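Local coordinates for protein protocadherin gamma-B3 (Homo sapiens, PDB 5K8R) that probably mediates calcium-dependent adhesion between cells and may help establish specific neuronal connections in the brain, here seen as its first four extracellular cadherin repeats, at residues 33-47 with 74-86. Residues are numbered along the deposited sequence; the frame is centred on the assembly and turned at random.
Sequences TRNLRVIAEKKFFTV and LEFEMVAEKPLNF
The R34 guanidinium lies between A80 CB on one face and P83 CD and K82 O on the other, while E81 O meets its edge in plane. R34 NE reaches E81 O at 3.1 Å with a straight N-H (165°), although the donor stands above that carbonyl's plane. The chain bends at chi2 and chi3, which carries this head back over the 81-83 turn, where a cis peptide precedes P83. The R37 guanidinium has V79 CG1 over one face, offset toward the rim, and E81 OE2 near its edge. In this salt bridge only R37 NH1 bonds E81 OE2 (3.0 Å), from above the carboxylate plane; R37 NH2 stands 4.2 Å off, and the planes are 71° apart. N35 ND2 hydrogen-bonds the same OE2 at 2.7 Å, nearly along the C-O axis and on the other side of that plane. Replacing R37 with a leucine would probably leave E81 with N35 and the long bridge to K82, without the close charge, and V79 without the flat group over it. Between strands 37-39 and 74-80 the register is antiparallel: R37 and V79 exchange backbone bonds, and I39 N donates to E77 O at 2.9 Å. F76, on the face with V38 and M78, meets F45 from the opposing sheet, planes 30° apart and so offset that the rings barely overlap; V38 CG2 lies 3.5 Å from F76 CD1. F45, F76 and L54 thereby join the two layers of this first cadherin repeat. R37 packs on S321 and V79 on L338 of the second subunit. The chemistry thus divides: an apolar interior between the sheets, and a charged end where two donors grip one carboxylate oxygen, probably stabilising its negative charge.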
# COMPACT_ATOMS: atom_id res chain seq x y z
N THR A 33 53.31 43.57 -50.85
CA THR A 33 53.03 43.27 -52.24
C THR A 33 52.13 42.04 -52.34
O THR A 33 51.42 41.86 -53.33
CB THR A 33 54.33 43.00 -53.04
OG1 THR A 33 55.24 44.08 -52.84
CG2 THR A 33 54.02 42.86 -54.52
N ARG A 34 52.12 41.23 -51.29
CA ARG A 34 51.33 40.01 -51.22
C ARG A 34 49.97 40.16 -50.59
O ARG A 34 49.05 39.50 -50.97
CB ARG A 34 52.14 38.91 -50.61
CG ARG A 34 53.41 38.70 -51.37
CD ARG A 34 53.66 37.26 -51.68
NE ARG A 34 52.60 36.71 -52.48
CZ ARG A 34 52.55 35.45 -52.84
NH1 ARG A 34 53.51 34.65 -52.46
NH2 ARG A 34 51.58 35.01 -53.59
N ASN A 35 49.87 41.04 -49.63
CA ASN A 35 48.59 41.40 -49.02
C ASN A 35 47.86 40.17 -48.48
O ASN A 35 46.75 39.83 -48.91
CB ASN A 35 47.72 42.17 -50.02
CG ASN A 35 46.54 42.85 -49.36
OD1 ASN A 35 46.56 43.13 -48.16
ND2 ASN A 35 45.50 43.13 -50.14
N LEU A 36 48.50 39.50 -47.53
CA LEU A 36 47.90 38.32 -46.91
C LEU A 36 46.62 38.71 -46.18
O LEU A 36 46.52 39.79 -45.60
CB LEU A 36 48.88 37.69 -45.92
CG LEU A 36 50.33 37.49 -46.36
CD1 LEU A 36 51.16 36.91 -45.22
CD2 LEU A 36 50.40 36.58 -47.58
N ARG A 37 45.63 37.81 -46.22
CA ARG A 37 44.43 38.06 -45.44
C ARG A 37 43.75 36.73 -45.11
O ARG A 37 43.92 35.73 -45.81
CB ARG A 37 43.46 39.00 -46.16
CG ARG A 37 43.08 38.56 -47.56
CD ARG A 37 42.30 39.64 -48.28
NE ARG A 37 41.96 39.25 -49.65
CZ ARG A 37 42.77 39.40 -50.69
NH1 ARG A 37 43.98 39.92 -50.52
NH2 ARG A 37 42.38 39.02 -51.90
N VAL A 38 42.97 36.74 -44.04
CA VAL A 38 42.25 35.56 -43.58
C VAL A 38 40.87 35.55 -44.21
O VAL A 38 40.26 36.61 -44.42
CB VAL A 38 42.18 35.54 -42.04
CG1 VAL A 38 41.45 36.77 -41.52
CG2 VAL A 38 41.50 34.27 -41.54
N ILE A 39 40.38 34.35 -44.52
CA ILE A 39 39.07 34.19 -45.13
C ILE A 39 38.22 33.18 -44.38
O ILE A 39 38.46 31.97 -44.45
CB ILE A 39 39.18 33.75 -46.60
CG1 ILE A 39 39.91 34.82 -47.42
CG2 ILE A 39 37.81 33.47 -47.19
CD1 ILE A 39 39.11 36.10 -47.60
N ALA A 40 37.22 33.68 -43.65
CA ALA A 40 36.33 32.83 -42.87
C ALA A 40 35.15 33.66 -42.38
O ALA A 40 35.33 34.81 -41.95
CB ALA A 40 37.07 32.20 -41.70
N GLU A 41 33.95 33.10 -42.43
CA GLU A 41 32.77 33.83 -41.99
C GLU A 41 32.79 34.10 -40.49
O GLU A 41 32.12 35.03 -40.03
CB GLU A 41 31.50 33.06 -42.37
CG GLU A 41 31.36 32.85 -43.86
CD GLU A 41 30.28 31.84 -44.20
OE1 GLU A 41 29.09 32.11 -43.90
OE2 GLU A 41 30.62 30.78 -44.75
N LYS A 42 33.53 33.31 -39.72
CA LYS A 42 33.72 33.55 -38.30
C LYS A 42 34.95 34.44 -38.11
O LYS A 42 36.06 34.07 -38.52
CB LYS A 42 33.88 32.23 -37.54
CG LYS A 42 32.58 31.47 -37.34
CD LYS A 42 31.59 32.28 -36.52
CE LYS A 42 30.45 31.41 -36.01
NZ LYS A 42 29.74 30.71 -37.11
N LYS A 43 34.75 35.60 -37.48
CA LYS A 43 35.82 36.57 -37.26
C LYS A 43 36.60 36.18 -36.00
O LYS A 43 36.54 36.83 -34.96
CB LYS A 43 35.26 37.97 -37.15
CG LYS A 43 34.36 38.39 -38.31
CD LYS A 43 35.16 38.88 -39.50
CE LYS A 43 34.25 39.48 -40.56
NZ LYS A 43 35.03 40.14 -41.64
N PHE A 44 37.36 35.09 -36.12
CA PHE A 44 38.13 34.56 -35.00
C PHE A 44 39.60 34.98 -35.03
O PHE A 44 40.19 35.21 -33.97
CB PHE A 44 38.03 33.03 -34.96
CG PHE A 44 36.73 32.53 -34.40
CD1 PHE A 44 36.09 33.21 -33.38
CD2 PHE A 44 36.15 31.37 -34.89
CE1 PHE A 44 34.90 32.75 -32.86
CE2 PHE A 44 34.95 30.91 -34.38
CZ PHE A 44 34.33 31.60 -33.36
N PHE A 45 40.19 35.08 -36.22
CA PHE A 45 41.59 35.44 -36.36
C PHE A 45 41.74 36.52 -37.42
O PHE A 45 40.91 36.64 -38.32
CB PHE A 45 42.46 34.24 -36.74
CG PHE A 45 42.30 33.06 -35.83
CD1 PHE A 45 41.46 32.01 -36.17
CD2 PHE A 45 42.99 32.99 -34.63
CE1 PHE A 45 41.31 30.92 -35.33
CE2 PHE A 45 42.85 31.90 -33.79
CZ PHE A 45 42.00 30.86 -34.14
N THR A 46 42.80 37.32 -37.29
CA THR A 46 43.17 38.30 -38.30
C THR A 46 44.66 38.23 -38.55
O THR A 46 45.44 38.00 -37.62
CB THR A 46 42.77 39.73 -37.89
OG1 THR A 46 43.23 40.00 -36.56
CG2 THR A 46 41.26 39.92 -37.94
N VAL A 47 45.06 38.42 -39.80
CA VAL A 47 46.47 38.44 -40.18
C VAL A 47 46.94 39.89 -40.20
O VAL A 47 46.33 40.74 -40.86
CB VAL A 47 46.69 37.76 -41.54
CG1 VAL A 47 48.15 37.83 -41.93
CG2 VAL A 47 46.20 36.32 -41.50
N LEU A 74 39.84 24.70 -35.85
CA LEU A 74 39.29 25.76 -36.69
C LEU A 74 40.10 25.83 -37.97
O LEU A 74 41.29 26.17 -37.94
CB LEU A 74 39.30 27.10 -35.96
CG LEU A 74 38.37 27.26 -34.76
CD1 LEU A 74 38.58 28.61 -34.09
CD2 LEU A 74 36.91 27.11 -35.19
N GLU A 75 39.46 25.52 -39.09
CA GLU A 75 40.12 25.49 -40.39
C GLU A 75 39.69 26.69 -41.22
O GLU A 75 38.49 26.95 -41.35
CB GLU A 75 39.80 24.19 -41.13
CG GLU A 75 39.99 22.93 -40.29
CD GLU A 75 40.03 21.67 -41.13
OE1 GLU A 75 39.65 21.73 -42.32
OE2 GLU A 75 40.43 20.62 -40.59
N PHE A 76 40.67 27.41 -41.76
CA PHE A 76 40.38 28.55 -42.63
C PHE A 76 41.48 28.65 -43.68
O PHE A 76 42.44 27.88 -43.68
CB PHE A 76 40.24 29.84 -41.81
CG PHE A 76 41.44 30.16 -40.97
CD1 PHE A 76 42.49 30.91 -41.49
CD2 PHE A 76 41.51 29.74 -39.65
CE1 PHE A 76 43.60 31.21 -40.71
CE2 PHE A 76 42.62 30.04 -38.87
CZ PHE A 76 43.66 30.77 -39.40
N GLU A 77 41.32 29.62 -44.58
CA GLU A 77 42.24 29.82 -45.69
C GLU A 77 42.79 31.24 -45.63
O GLU A 77 42.02 32.21 -45.60
CB GLU A 77 41.54 29.58 -47.03
CG GLU A 77 40.94 28.19 -47.19
CD GLU A 77 41.97 27.16 -47.62
OE1 GLU A 77 43.12 27.55 -47.94
OE2 GLU A 77 41.64 25.96 -47.63
N MET A 78 44.11 31.36 -45.60
CA MET A 78 44.78 32.65 -45.77
C MET A 78 45.14 32.82 -47.23
O MET A 78 45.89 32.01 -47.79
CB MET A 78 46.03 32.75 -44.89
CG MET A 78 46.71 34.11 -44.98
SD MET A 78 48.46 34.09 -44.55
CE MET A 78 49.14 33.27 -45.99
N VAL A 79 44.60 33.86 -47.86
CA VAL A 79 44.85 34.12 -49.27
C VAL A 79 45.86 35.23 -49.53
O VAL A 79 45.83 36.28 -48.90
CB VAL A 79 43.54 34.46 -50.02
CG1 VAL A 79 42.94 35.74 -49.46
CG2 VAL A 79 43.81 34.58 -51.51
N ALA A 80 46.76 34.96 -50.47
CA ALA A 80 47.79 35.90 -50.87
C ALA A 80 47.59 36.24 -52.34
O ALA A 80 46.99 35.47 -53.09
CB ALA A 80 49.20 35.33 -50.66
N GLU A 81 48.08 37.41 -52.74
CA GLU A 81 47.99 37.84 -54.12
C GLU A 81 49.38 38.18 -54.65
O GLU A 81 50.34 38.31 -53.89
CB GLU A 81 47.04 39.03 -54.28
CG GLU A 81 47.19 40.12 -53.24
CD GLU A 81 46.19 41.24 -53.43
OE1 GLU A 81 46.00 41.68 -54.59
OE2 GLU A 81 45.57 41.67 -52.44
N LYS A 82 49.46 38.31 -55.97
CA LYS A 82 50.72 38.52 -56.68
C LYS A 82 51.80 37.50 -56.30
O LYS A 82 52.80 37.85 -55.67
CB LYS A 82 51.25 39.94 -56.42
CG LYS A 82 50.32 41.03 -56.92
CD LYS A 82 50.90 42.41 -56.64
CE LYS A 82 50.00 43.50 -57.18
NZ LYS A 82 48.63 43.44 -56.59
N PRO A 83 51.59 36.22 -56.67
CA PRO A 83 50.41 35.67 -57.34
C PRO A 83 49.34 35.22 -56.35
O PRO A 83 49.63 35.06 -55.17
CB PRO A 83 50.98 34.48 -58.11
CG PRO A 83 52.09 34.00 -57.25
CD PRO A 83 52.68 35.23 -56.59
N LEU A 84 48.11 35.02 -56.84
CA LEU A 84 47.03 34.57 -55.97
C LEU A 84 47.24 33.12 -55.57
O LEU A 84 47.55 32.27 -56.41
CB LEU A 84 45.69 34.72 -56.68
CG LEU A 84 45.04 36.11 -56.65
CD1 LEU A 84 43.83 36.15 -57.57
CD2 LEU A 84 44.63 36.46 -55.22
N ASN A 85 47.07 32.83 -54.28
CA ASN A 85 47.27 31.49 -53.76
C ASN A 85 46.53 31.34 -52.44
O ASN A 85 46.45 32.29 -51.65
CB ASN A 85 48.76 31.18 -53.55
CG ASN A 85 49.40 30.55 -54.78
OD1 ASN A 85 48.77 29.76 -55.48
ND2 ASN A 85 50.66 30.89 -55.04
N PHE A 86 46.06 30.12 -52.18
CA PHE A 86 45.37 29.78 -50.95
C PHE A 86 46.37 29.05 -50.04
O PHE A 86 47.22 28.30 -50.51
CB PHE A 86 44.16 28.89 -51.22
CG PHE A 86 42.88 29.65 -51.41
CD1 PHE A 86 42.70 30.88 -50.80
CD2 PHE A 86 41.86 29.13 -52.19
CE1 PHE A 86 41.52 31.58 -50.97
CE2 PHE A 86 40.68 29.83 -52.36
CZ PHE A 86 40.51 31.06 -51.75